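Local coordinates for proximal thread matrix protein 1 (Mytilus galloprovincialis, PDB 4CN9), which binds collagen as a matrix protein of the mussel byssus, probably through two von Willebrand factor A domains, one carrying zinc in its MIDAS motif, at residues A[86-89]-A[90-93]; A[185-188]-A[189-193]; A[224-227]-A[228-231]; A[277-280]-A[281-285]; A[342-345]-A[346-350]. All coordinates share one frame; numbering follows the deposited sequence.

Contact 1 of 5, residues A[86-89]-A[90-93]; sequences DSFT and TVGV
F88 and V91 are the ends of a type I beta turn, closed by V91 N donating to F88 O at 3.2 Å, with the donor well above the carbonyl plane. A type II turn from T90 to V93 overlaps it, its V93 N to T90 O bond measuring 3.1 Å, and G92 takes the positive phi of that turn's third position (92°). At these angles a CB would press against the carbonyl oxygen of V91.

The side-chain contact of the first turn is apolar and tight. V91 has CG1 anti to its own nitrogen (chi1 178°), which turns CG2 back over the turn to within 3.4 Å of F88 CB; the same methyl lies 3.5 Å from F88 O. Both threonine hydroxyls find partners outside the turn. T89 OG1 comes to 3.1 Å from T90 N at an angle too poor for a bond, and its hydrogen bond goes to OD1 of D51, a ligand of the zinc that E49 and H446 also bind. T89 is therefore a second-shell residue of this metal site. T90 OG1 pairs with S99 OG.

K122 donates to both F88 O and V91 O, tying the first turn to helix 122-130, where V91 also packs on I125. The F88 ring lies against I238 and A241 of helix 234-241, and the double turn lies in the loop between helix 73-85 and strand 100-106.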
loop_
_atom_site.group_PDB
_atom_site.type_symbol
_atom_site.label_atom_id
_atom_site.label_comp_id
_atom_site.label_asym_id
_atom_site.label_seq_id
_atom_site.Cartn_x
_atom_site.Cartn_y
_atom_site.Cartn_z
ATOM N N ASP A 86 12.436 -18.956 9.010
ATOM C CA ASP A 86 11.750 -20.144 9.532
ATOM C C ASP A 86 10.236 -20.036 9.447
ATOM O O ASP A 86 9.530 -20.972 9.807
ATOM C CB ASP A 86 12.179 -20.408 10.987
ATOM C CG ASP A 86 13.510 -21.146 11.076
ATOM O OD1 ASP A 86 13.974 -21.675 10.040
ATOM O OD2 ASP A 86 14.096 -21.201 12.176
ATOM N N SER A 87 9.738 -18.899 8.962
ATOM C CA SER A 87 8.300 -18.682 8.783
ATOM C C SER A 87 7.804 -19.031 7.370
ATOM O O SER A 87 6.586 -19.111 7.123
ATOM C CB SER A 87 7.966 -17.221 9.092
ATOM O OG SER A 87 8.421 -16.867 10.393
ATOM N N PHE A 88 8.737 -19.245 6.446
ATOM C CA PHE A 88 8.376 -19.549 5.063
ATOM C C PHE A 88 8.619 -21.012 4.771
ATOM O O PHE A 88 9.753 -21.443 4.618
ATOM C CB PHE A 88 9.142 -18.644 4.088
ATOM C CG PHE A 88 8.680 -17.218 4.131
ATOM C CD1 PHE A 88 7.600 -16.808 3.371
ATOM C CD2 PHE A 88 9.300 -16.304 4.958
ATOM C CE1 PHE A 88 7.162 -15.512 3.420
ATOM C CE2 PHE A 88 8.868 -15.001 5.007
ATOM C CZ PHE A 88 7.783 -14.611 4.245
ATOM N N THR A 89 7.530 -21.765 4.697
ATOM C CA THR A 89 7.601 -23.221 4.649
ATOM C C THR A 89 8.318 -23.748 3.405
ATOM O O THR A 89 8.972 -24.782 3.478
ATOM C CB THR A 89 6.191 -23.844 4.748
ATOM O OG1 THR A 89 5.416 -23.479 3.604
ATOM C CG2 THR A 89 5.489 -23.366 6.005
ATOM N N THR A 90 8.230 -23.032 2.283
ATOM C CA THR A 90 8.831 -23.504 1.023
ATOM C C THR A 90 10.307 -23.107 0.827
ATOM O O THR A 90 10.925 -23.441 -0.193
ATOM C CB THR A 90 8.010 -23.047 -0.216
ATOM O OG1 THR A 90 8.049 -21.623 -0.340
ATOM C CG2 THR A 90 6.554 -23.500 -0.096
ATOM N N VAL A 91 10.877 -22.399 1.793
ATOM C CA VAL A 91 12.318 -22.130 1.780
ATOM C C VAL A 91 13.043 -23.442 2.063
ATOM O O VAL A 91 12.766 -24.099 3.066
ATOM C CB VAL A 91 12.718 -21.073 2.847
ATOM C CG1 VAL A 91 14.233 -20.847 2.862
ATOM C CG2 VAL A 91 12.010 -19.771 2.591
ATOM N N GLY A 92 13.953 -23.836 1.175
ATOM C CA GLY A 92 14.660 -25.101 1.311
ATOM C C GLY A 92 13.962 -26.234 0.579
ATOM O O GLY A 92 14.404 -27.385 0.601
ATOM N N VAL A 93 12.848 -25.919 -0.063
ATOM C CA VAL A 93 12.164 -26.910 -0.867
ATOM C C VAL A 93 12.849 -27.062 -2.209
ATOM O O VAL A 93 13.101 -26.077 -2.912
ATOM C CB VAL A 93 10.690 -26.553 -1.119
ATOM C CG1 VAL A 93 10.219 -27.127 -2.463
ATOM C CG2 VAL A 93 9.828 -27.060 0.019
#

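Contact 2 of 5, residues A[185-188]-A[189-193]; sequences HEAH and KLKAE
K189 reaches back one turn of its helix to H185, its chain fully extended beyond CG, and CG lies over one face of the imidazole, while CE slants in near NE2 (3.0 Å). NZ lies 3.4 Å from H185 NE2 but is badly angled for a hydrogen bond. The ammonium group instead donates to a water at 2.7 Å from NZ, and that water donates to E186 OE2 at 3.2 Å. Lysine and glutamate, whose NZ and OE2 stand 4.5 Å apart, are thus joined through solvent and not by a direct salt bridge. The other oxygen, E186 OE1, is held by R150 of helix 142-153.

Beneath these side chains runs a regular set of alpha-helical bonds, such as K191 N to A187 O at 2.9 Å, in helix 183-192 of a beta-alpha-beta crossover between strands 166-173 and 195-202. L190 and K191 face the second of these strands, on V195 and V197. K191 bends at its third torsion (chi3 -72°), bringing CE to 3.4 Å from A187 O, while NZ donates to A215 O and Q213 O at the C-terminal end of helix 208-214. H188 ND1 is hydrogen-bonded to E415, which belongs to the second A domain.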
loop_
_atom_site.group_PDB
_atom_site.type_symbol
_atom_site.label_atom_id
_atom_site.label_comp_id
_atom_site.label_asym_id
_atom_site.label_seq_id
_atom_site.Cartn_x
_atom_site.Cartn_y
_atom_site.Cartn_z
ATOM N N HIS A 185 11.518 7.872 -5.199
ATOM C CA HIS A 185 11.610 7.521 -6.606
ATOM C C HIS A 185 12.095 6.083 -6.819
ATOM O O HIS A 185 11.568 5.358 -7.669
ATOM C CB HIS A 185 12.547 8.493 -7.312
ATOM C CG HIS A 185 12.622 8.291 -8.790
ATOM N ND1 HIS A 185 11.520 8.403 -9.611
ATOM C CD2 HIS A 185 13.666 7.982 -9.596
ATOM C CE1 HIS A 185 11.883 8.178 -10.862
ATOM N NE2 HIS A 185 13.179 7.922 -10.880
ATOM N N GLU A 186 13.116 5.668 -6.071
ATOM C CA GLU A 186 13.571 4.279 -6.156
ATOM C C GLU A 186 12.499 3.277 -5.696
ATOM O O GLU A 186 12.373 2.177 -6.249
ATOM C CB GLU A 186 14.862 4.084 -5.360
ATOM C CG GLU A 186 16.034 4.909 -5.874
ATOM C CD GLU A 186 16.331 4.666 -7.363
ATOM O OE1 GLU A 186 16.082 3.550 -7.852
ATOM O OE2 GLU A 186 16.810 5.606 -8.029
ATOM N N ALA A 187 11.735 3.645 -4.674
ATOM C CA ALA A 187 10.673 2.772 -4.175
ATOM C C ALA A 187 9.563 2.620 -5.223
ATOM O O ALA A 187 8.995 1.542 -5.399
ATOM C CB ALA A 187 10.107 3.333 -2.868
ATOM N N HIS A 188 9.266 3.713 -5.923
ATOM C CA HIS A 188 8.299 3.691 -7.019
ATOM C C HIS A 188 8.720 2.715 -8.129
ATOM O O HIS A 188 7.941 1.879 -8.558
ATOM C CB HIS A 188 8.134 5.108 -7.591
ATOM C CG HIS A 188 7.288 5.168 -8.823
ATOM N ND1 HIS A 188 5.910 5.183 -8.779
ATOM C CD2 HIS A 188 7.623 5.218 -10.135
ATOM C CE1 HIS A 188 5.432 5.236 -10.009
ATOM N NE2 HIS A 188 6.450 5.252 -10.851
ATOM N N LYS A 189 9.967 2.807 -8.575
ATOM C CA LYS A 189 10.441 1.909 -9.632
ATOM C C LYS A 189 10.424 0.457 -9.162
ATOM O O LYS A 189 10.070 -0.464 -9.902
ATOM C CB LYS A 189 11.848 2.296 -10.066
ATOM C CG LYS A 189 11.956 3.646 -10.742
ATOM C CD LYS A 189 13.421 3.891 -11.096
ATOM C CE LYS A 189 13.636 5.167 -11.853
ATOM N NZ LYS A 189 15.091 5.392 -12.141
ATOM N N LEU A 190 10.795 0.242 -7.911
ATOM C CA LEU A 190 10.847 -1.117 -7.395
ATOM C C LEU A 190 9.452 -1.724 -7.367
ATOM O O LEU A 190 9.217 -2.829 -7.872
ATOM C CB LEU A 190 11.494 -1.110 -6.001
ATOM C CG LEU A 190 11.736 -2.453 -5.327
ATOM C CD1 LEU A 190 12.603 -3.375 -6.192
ATOM C CD2 LEU A 190 12.376 -2.221 -3.950
ATOM N N LYS A 191 8.501 -0.988 -6.813
ATOM C CA LYS A 191 7.143 -1.498 -6.692
ATOM C C LYS A 191 6.496 -1.656 -8.074
ATOM O O LYS A 191 5.655 -2.529 -8.269
ATOM C CB LYS A 191 6.305 -0.607 -5.761
ATOM C CG LYS A 191 6.751 -0.673 -4.295
ATOM C CD LYS A 191 5.888 0.191 -3.337
ATOM C CE LYS A 191 6.138 1.665 -3.523
ATOM N NZ LYS A 191 5.324 2.519 -2.613
ATOM N N ALA A 192 6.908 -0.833 -9.036
ATOM C CA ALA A 192 6.368 -0.926 -10.396
ATOM C C ALA A 192 6.718 -2.273 -11.037
ATOM O O ALA A 192 6.079 -2.688 -11.996
ATOM C CB ALA A 192 6.882 0.233 -11.260
ATOM N N GLU A 193 7.725 -2.957 -10.493
ATOM C CA GLU A 193 8.156 -4.247 -11.019
ATOM C C GLU A 193 7.425 -5.410 -10.370
ATOM O O GLU A 193 7.812 -6.556 -10.546
ATOM C CB GLU A 193 9.668 -4.412 -10.838
ATOM C CG GLU A 193 10.480 -3.406 -11.647
ATOM C CD GLU A 193 11.969 -3.729 -11.693
ATOM O OE1 GLU A 193 12.406 -4.638 -10.953
ATOM O OE2 GLU A 193 12.702 -3.073 -12.474
HETATM O O HOH W 1 17.598 5.030 -11.121
#

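Contact 3 of 5, residues A[224-227]-A[228-231]; sequences TNSF and SELS
S226 OG sits between its backbone N and carbonyl carbon (chi1 55°), and E229, its CG beside the backbone N (chi1 -64°), runs extended toward it. The hydroxyl donates to E229 OE1 in a weak bond of 3.4 Å. T224, with OG1 opposite its nitrogen, lays that oxygen across the root of the same glutamate, 3.3 Å from E229 CB, and also donates weakly to S226 O. That carbonyl is gripped more firmly by E229 N at 3.1 Å, the first bond of the 3-10 turn that leads from strand 221-224 toward helix 234-241; L230 N to F227 O at 3.3 Å follows it.

On the inner side F227 and L230 meet loosely, CD2 to CD1 at 4.5 Å. The phenyl ring packs on N73 and M77 of helix 73-85 and beside D174, which binds the MIDAS zinc together with S63 and S65, though F227 itself stays about 7 Å from the metal.

A water donates to E229 OE1 at 2.6 Å and accepts from N225 N, a shorter link than the hydroxyl bond. With its direct hydroxyl bond weak, the position of the carboxylate probably owes much to solvent, whereas the backbone bonds fix the turn itself.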
loop_
_atom_site.group_PDB
_atom_site.type_symbol
_atom_site.label_atom_id
_atom_site.label_comp_id
_atom_site.label_asym_id
_atom_site.label_seq_id
_atom_site.Cartn_x
_atom_site.Cartn_y
_atom_site.Cartn_z
ATOM N N THR A 224 8.559 -0.004 16.083
ATOM C CA THR A 224 8.802 -0.492 17.430
ATOM C C THR A 224 9.822 0.432 18.086
ATOM O O THR A 224 10.597 1.115 17.396
ATOM C CB THR A 224 9.285 -1.951 17.418
ATOM O OG1 THR A 224 9.512 -2.394 18.757
ATOM C CG2 THR A 224 10.573 -2.094 16.627
ATOM N N ASN A 225 9.815 0.467 19.413
ATOM C CA ASN A 225 10.633 1.424 20.148
ATOM C C ASN A 225 12.066 0.968 20.372
ATOM O O ASN A 225 12.952 1.783 20.583
ATOM C CB ASN A 225 9.979 1.750 21.496
ATOM C CG ASN A 225 8.905 2.813 21.377
ATOM O OD1 ASN A 225 7.781 2.638 21.852
ATOM N ND2 ASN A 225 9.246 3.926 20.733
ATOM N N SER A 226 12.295 -0.331 20.309
ATOM C CA SER A 226 13.604 -0.876 20.600
ATOM C C SER A 226 13.831 -2.158 19.827
ATOM O O SER A 226 12.884 -2.841 19.423
ATOM C CB SER A 226 13.729 -1.165 22.094
ATOM O OG SER A 226 12.667 -2.005 22.510
ATOM N N PHE A 227 15.102 -2.482 19.631
ATOM C CA PHE A 227 15.478 -3.720 18.966
ATOM C C PHE A 227 15.034 -4.914 19.799
ATOM O O PHE A 227 14.818 -6.001 19.274
ATOM C CB PHE A 227 16.992 -3.748 18.733
ATOM C CG PHE A 227 17.476 -2.683 17.778
ATOM C CD1 PHE A 227 17.825 -1.426 18.240
ATOM C CD2 PHE A 227 17.563 -2.940 16.418
ATOM C CE1 PHE A 227 18.267 -0.444 17.358
ATOM C CE2 PHE A 227 18.000 -1.962 15.532
ATOM C CZ PHE A 227 18.346 -0.721 16.001
ATOM N N SER A 228 14.890 -4.702 21.105
ATOM C CA SER A 228 14.458 -5.765 22.015
ATOM C C SER A 228 13.048 -6.251 21.715
ATOM O O SER A 228 12.703 -7.387 22.023
ATOM C CB SER A 228 14.520 -5.286 23.468
ATOM O OG SER A 228 15.807 -4.769 23.770
ATOM N N GLU A 229 12.237 -5.393 21.106
ATOM C CA GLU A 229 10.842 -5.724 20.844
ATOM C C GLU A 229 10.562 -6.149 19.403
ATOM O O GLU A 229 9.409 -6.354 19.031
ATOM C CB GLU A 229 9.960 -4.538 21.201
ATOM C CG GLU A 229 9.997 -4.185 22.670
ATOM C CD GLU A 229 9.106 -3.011 22.988
ATOM O OE1 GLU A 229 9.242 -1.962 22.323
ATOM O OE2 GLU A 229 8.256 -3.139 23.891
ATOM N N LEU A 230 11.605 -6.308 18.599
ATOM C CA LEU A 230 11.422 -6.709 17.212
ATOM C C LEU A 230 10.533 -7.922 17.085
ATOM O O LEU A 230 9.715 -8.005 16.170
ATOM C CB LEU A 230 12.764 -7.027 16.549
ATOM C CG LEU A 230 13.321 -5.880 15.724
ATOM C CD1 LEU A 230 14.714 -6.225 15.271
ATOM C CD2 LEU A 230 12.402 -5.549 14.531
ATOM N N SER A 231 10.711 -8.877 17.993
ATOM C CA SER A 231 10.010 -10.147 17.904
ATOM C C SER A 231 8.496 -9.966 17.968
ATOM O O SER A 231 7.743 -10.806 17.472
ATOM C CB SER A 231 10.479 -11.093 19.014
ATOM O OG SER A 231 10.237 -10.526 20.285
HETATM O O HOH W 2 7.406 -0.893 20.784
#

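Contact 4 of 5, residues A[277-280]-A[281-285]; sequences KNFM and KDIVD
The side chains of N278 and K281 run alongside each other in one direction, and K281 NZ donates to N278 OD1 at 3.2 Å, somewhat tilted from the plane of the amide. OD1 has a second donor in Q274 NE2, and NZ a second partner in D326, with which it forms a salt bridge. The lysine gets there by bending at its third torsion (chi3 52°) after passing close over the preceding turn, CD 3.4 Å from K277 O. Replacing K281 with a leucine would probably leave D326 without its charged mate and N278 OD1 with one donor fewer. K277 NZ is satisfied in turn by two carbonyls at the C-terminal end of helix 318-327, D326 O and V328 O.

The backbone donors follow the alpha pattern: K281 N to K277 O at 2.9 Å, nearly straight, and D282 N to N278 O at 2.8 Å, continued by I283 N to F279 O and V284 N to M280 O. The carboxylate of D282 lies close to N278 O as well, OD1 and OD2 each at 3.4 Å, acceptors facing an acceptor with no bond.

Helix 272-285 is the crossover of a beta-alpha-beta unit between strands 253-260 and 295-302 of the second A domain, and M280, I283 and V284 press on F257. Its buried flank is apolar: I283 CD1 makes a CH-pi contact over one face of the F279 ring, 4.0 Å from the centroid and 23° off the normal, nearest CE2. M430 of helix 430-437 touches both residues. Farther along, both carboxylate oxygens of D285 are bonded, OD1 in a salt bridge with K322.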
loop_
_atom_site.group_PDB
_atom_site.type_symbol
_atom_site.label_atom_id
_atom_site.label_comp_id
_atom_site.label_asym_id
_atom_site.label_seq_id
_atom_site.Cartn_x
_atom_site.Cartn_y
_atom_site.Cartn_z
ATOM N N LYS A 277 -19.364 12.371 -13.341
ATOM C CA LYS A 277 -20.266 11.223 -13.364
ATOM C C LYS A 277 -19.866 10.209 -14.438
ATOM O O LYS A 277 -19.879 8.998 -14.194
ATOM C CB LYS A 277 -21.707 11.672 -13.583
ATOM C CG LYS A 277 -22.311 12.419 -12.418
ATOM C CD LYS A 277 -23.658 12.998 -12.828
ATOM C CE LYS A 277 -24.475 13.418 -11.638
ATOM N NZ LYS A 277 -25.741 14.096 -12.081
ATOM N N ASN A 278 -19.506 10.690 -15.628
ATOM C CA ASN A 278 -19.116 9.784 -16.702
ATOM C C ASN A 278 -17.875 8.989 -16.313
ATOM O O ASN A 278 -17.749 7.820 -16.653
ATOM C CB ASN A 278 -18.856 10.543 -18.002
ATOM C CG ASN A 278 -20.131 11.103 -18.632
ATOM O OD1 ASN A 278 -21.248 10.826 -18.184
ATOM N ND2 ASN A 278 -19.960 11.883 -19.693
ATOM N N PHE A 279 -16.959 9.625 -15.589
ATOM C CA PHE A 279 -15.752 8.947 -15.124
ATOM C C PHE A 279 -16.140 7.771 -14.225
ATOM O O PHE A 279 -15.670 6.655 -14.407
ATOM C CB PHE A 279 -14.860 9.974 -14.414
ATOM C CG PHE A 279 -13.625 9.408 -13.759
ATOM C CD1 PHE A 279 -12.523 9.061 -14.505
ATOM C CD2 PHE A 279 -13.545 9.306 -12.385
ATOM C CE1 PHE A 279 -11.379 8.577 -13.903
ATOM C CE2 PHE A 279 -12.391 8.825 -11.772
ATOM C CZ PHE A 279 -11.313 8.473 -12.532
ATOM N N MET A 280 -17.034 8.007 -13.274
ATOM C CA MET A 280 -17.471 6.945 -12.376
ATOM C C MET A 280 -18.252 5.840 -13.095
ATOM O O MET A 280 -18.051 4.651 -12.824
ATOM C CB MET A 280 -18.286 7.548 -11.234
ATOM C CG MET A 280 -17.428 8.447 -10.379
ATOM S SD MET A 280 -18.273 9.206 -8.998
ATOM C CE MET A 280 -19.538 10.156 -9.847
ATOM N N LYS A 281 -19.137 6.224 -14.010
ATOM C CA LYS A 281 -19.856 5.249 -14.827
ATOM C C LYS A 281 -18.908 4.394 -15.680
ATOM O O LYS A 281 -19.125 3.194 -15.831
ATOM C CB LYS A 281 -20.894 5.960 -15.706
ATOM C CG LYS A 281 -22.079 6.455 -14.913
ATOM C CD LYS A 281 -22.737 7.675 -15.540
ATOM C CE LYS A 281 -23.053 7.444 -16.986
ATOM N NZ LYS A 281 -23.582 8.646 -17.680
ATOM N N ASP A 282 -17.858 5.005 -16.230
ATOM C CA ASP A 282 -16.873 4.265 -17.010
ATOM C C ASP A 282 -16.142 3.230 -16.155
ATOM O O ASP A 282 -15.861 2.126 -16.609
ATOM C CB ASP A 282 -15.870 5.204 -17.691
ATOM C CG ASP A 282 -16.491 5.991 -18.850
ATOM O OD1 ASP A 282 -17.628 5.675 -19.239
ATOM O OD2 ASP A 282 -15.841 6.930 -19.365
ATOM N N ILE A 283 -15.875 3.575 -14.900
ATOM C CA ILE A 283 -15.260 2.642 -13.965
ATOM C C ILE A 283 -16.170 1.460 -13.691
ATOM O O ILE A 283 -15.735 0.303 -13.702
ATOM C CB ILE A 283 -14.880 3.370 -12.653
ATOM C CG1 ILE A 283 -13.727 4.328 -12.949
ATOM C CG2 ILE A 283 -14.509 2.372 -11.545
ATOM C CD1 ILE A 283 -13.428 5.269 -11.841
ATOM N N VAL A 284 -17.449 1.736 -13.466
ATOM C CA VAL A 284 -18.413 0.668 -13.244
ATOM C C VAL A 284 -18.391 -0.335 -14.403
ATOM O O VAL A 284 -18.424 -1.553 -14.194
ATOM C CB VAL A 284 -19.833 1.238 -13.029
ATOM C CG1 VAL A 284 -20.876 0.147 -13.097
ATOM C CG2 VAL A 284 -19.904 1.966 -11.672
ATOM N N ASP A 285 -18.343 0.187 -15.624
ATOM C CA ASP A 285 -18.362 -0.658 -16.820
ATOM C C ASP A 285 -17.157 -1.583 -16.947
ATOM O O ASP A 285 -17.205 -2.549 -17.700
ATOM C CB ASP A 285 -18.472 0.204 -18.086
ATOM C CG ASP A 285 -19.901 0.607 -18.394
ATOM O OD1 ASP A 285 -20.845 -0.088 -17.932
ATOM O OD2 ASP A 285 -20.079 1.616 -19.116
#

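Contact 5 of 5, residues A[342-345]-A[346-350]; sequences LENA and RLEVF
The F350 ring is met obliquely by A345 O, which comes to 3.5 Å from CD2, while its chain neighbour V349 sets CG1 above the centre of one ring face. The other flat group, the R346 guanidinium, has L347 CD2 above one face, offset toward the rim, and E343 CG near it at an oblique angle.

These groups lie along the C-terminal part of helix 338-349, which packs against the central sheet of the second von Willebrand A domain and widens into a pi-type turn at 346-349. A345 O marks the change: it accepts V349 N from above the carbonyl plane and F350 N almost head-on (C=O...N 174°), both at 3.1 Å. One buried carbonyl thus serves two donors, and V349 and F350 turn onto strands 295-302 and 362-369.

On the outer side E343 holds its CG anti to the nitrogen (chi1 177°), which places that methylene 3.6 Å from L347 CD1, the leucine one turn on. Its charged end does not reach R346, whose NH2 forms a salt bridge with E382 of helix 379-388; E343 OE2 has a long, weak ion pair with K377. With an alanine at E343, L347 CD1 would probably lose its methylene neighbour and K377 its distant counter-charge.

N344 and E348, their amide and carboxylate planes 69° apart, make no direct side-chain bond. A water joins them, accepting from N344 ND2 at 3.0 Å and donating to E348 OE1 at 3.2 Å.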
loop_
_atom_site.group_PDB
_atom_site.type_symbol
_atom_site.label_atom_id
_atom_site.label_comp_id
_atom_site.label_asym_id
_atom_site.label_seq_id
_atom_site.Cartn_x
_atom_site.Cartn_y
_atom_site.Cartn_z
ATOM N N LEU A 342 -16.038 10.512 4.158
ATOM C CA LEU A 342 -15.347 9.311 4.615
ATOM C C LEU A 342 -16.027 8.689 5.846
ATOM O O LEU A 342 -16.180 7.463 5.914
ATOM C CB LEU A 342 -13.886 9.633 4.922
ATOM C CG LEU A 342 -13.001 9.943 3.707
ATOM C CD1 LEU A 342 -11.675 10.496 4.140
ATOM C CD2 LEU A 342 -12.805 8.706 2.822
ATOM N N GLU A 343 -16.419 9.524 6.816
ATOM C CA GLU A 343 -17.180 9.049 7.982
ATOM C C GLU A 343 -18.465 8.329 7.554
ATOM O O GLU A 343 -18.796 7.248 8.048
ATOM C CB GLU A 343 -17.536 10.214 8.926
ATOM C CG GLU A 343 -18.397 9.795 10.130
ATOM C CD GLU A 343 -19.373 10.890 10.613
ATOM O OE1 GLU A 343 -19.858 11.728 9.806
ATOM O OE2 GLU A 343 -19.666 10.909 11.820
ATOM N N ASN A 344 -19.196 8.942 6.633
ATOM C CA ASN A 344 -20.429 8.371 6.146
ATOM C C ASN A 344 -20.185 6.994 5.489
ATOM O O ASN A 344 -20.937 6.043 5.725
ATOM C CB ASN A 344 -21.111 9.345 5.175
ATOM C CG ASN A 344 -22.528 8.935 4.830
ATOM O OD1 ASN A 344 -22.750 7.954 4.113
ATOM N ND2 ASN A 344 -23.491 9.701 5.304
ATOM N N ALA A 345 -19.126 6.877 4.697
ATOM C CA ALA A 345 -18.818 5.598 4.066
ATOM C C ALA A 345 -18.557 4.582 5.173
ATOM O O ALA A 345 -19.013 3.444 5.106
ATOM C CB ALA A 345 -17.609 5.724 3.160
ATOM N N ARG A 346 -17.843 5.015 6.205
ATOM C CA ARG A 346 -17.454 4.116 7.289
ATOM C C ARG A 346 -18.656 3.638 8.114
ATOM O O ARG A 346 -18.763 2.449 8.443
ATOM C CB ARG A 346 -16.428 4.781 8.187
ATOM C CG ARG A 346 -15.928 3.887 9.322
ATOM C CD ARG A 346 -14.778 4.533 10.081
ATOM N NE ARG A 346 -15.166 5.777 10.743
ATOM C CZ ARG A 346 -15.692 5.855 11.963
ATOM N NH1 ARG A 346 -15.902 4.754 12.681
ATOM N NH2 ARG A 346 -16.008 7.039 12.466
ATOM N N LEU A 347 -19.562 4.557 8.427
ATOM C CA LEU A 347 -20.665 4.253 9.315
ATOM C C LEU A 347 -21.907 3.738 8.594
ATOM O O LEU A 347 -22.683 2.973 9.168
ATOM C CB LEU A 347 -21.019 5.489 10.154
ATOM C CG LEU A 347 -19.907 5.991 11.072
ATOM C CD1 LEU A 347 -20.364 7.243 11.835
ATOM C CD2 LEU A 347 -19.455 4.902 12.060
ATOM N N GLU A 348 -22.100 4.135 7.340
ATOM C CA GLU A 348 -23.345 3.826 6.635
ATOM C C GLU A 348 -23.239 2.938 5.393
ATOM O O GLU A 348 -24.250 2.446 4.918
ATOM C CB GLU A 348 -24.040 5.122 6.238
ATOM C CG GLU A 348 -24.454 5.932 7.426
ATOM C CD GLU A 348 -25.769 6.619 7.219
ATOM O OE1 GLU A 348 -26.046 7.019 6.077
ATOM O OE2 GLU A 348 -26.527 6.758 8.207
ATOM N N VAL A 349 -22.039 2.754 4.854
ATOM C CA VAL A 349 -21.869 1.945 3.647
ATOM C C VAL A 349 -21.254 0.576 3.950
ATOM O O VAL A 349 -21.824 -0.443 3.599
ATOM C CB VAL A 349 -21.027 2.669 2.575
ATOM C CG1 VAL A 349 -20.698 1.728 1.381
ATOM C CG2 VAL A 349 -21.759 3.910 2.069
ATOM N N PHE A 350 -20.109 0.543 4.617
ATOM C CA PHE A 350 -19.382 -0.727 4.751
ATOM C C PHE A 350 -19.865 -1.718 5.821
ATOM O O PHE A 350 -19.837 -2.934 5.581
ATOM C CB PHE A 350 -17.890 -0.456 4.875
ATOM C CG PHE A 350 -17.291 0.039 3.596
ATOM C CD1 PHE A 350 -17.288 -0.766 2.472
ATOM C CD2 PHE A 350 -16.780 1.310 3.500
ATOM C CE1 PHE A 350 -16.774 -0.316 1.277
ATOM C CE2 PHE A 350 -16.256 1.765 2.317
ATOM C CZ PHE A 350 -16.250 0.942 1.194
HETATM O O HOH W 3 -26.427 9.962 4.825
#

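From the N terminus the five contacts follow in series, none nesting or crossing, each a turn of continuous chain. In the first A domain contact 1 forms a double turn in the loop between helix 73-85 and strand 100-106, contact 2 lies within a crossover helix, and contact 3 forms the turn after strand 221-224. Contacts 1 and 3, about 24 Å apart between centres, lie near different zinc sites but share neighbours: helix 73-85 touches contact 3 and leads into contact 1, and helix 234-241 runs from contact 3 to pack on F88. Contacts 4 and 5 are helical segments of the second domain, about 21 Å apart between centres; contact 2 reaches that domain through E415.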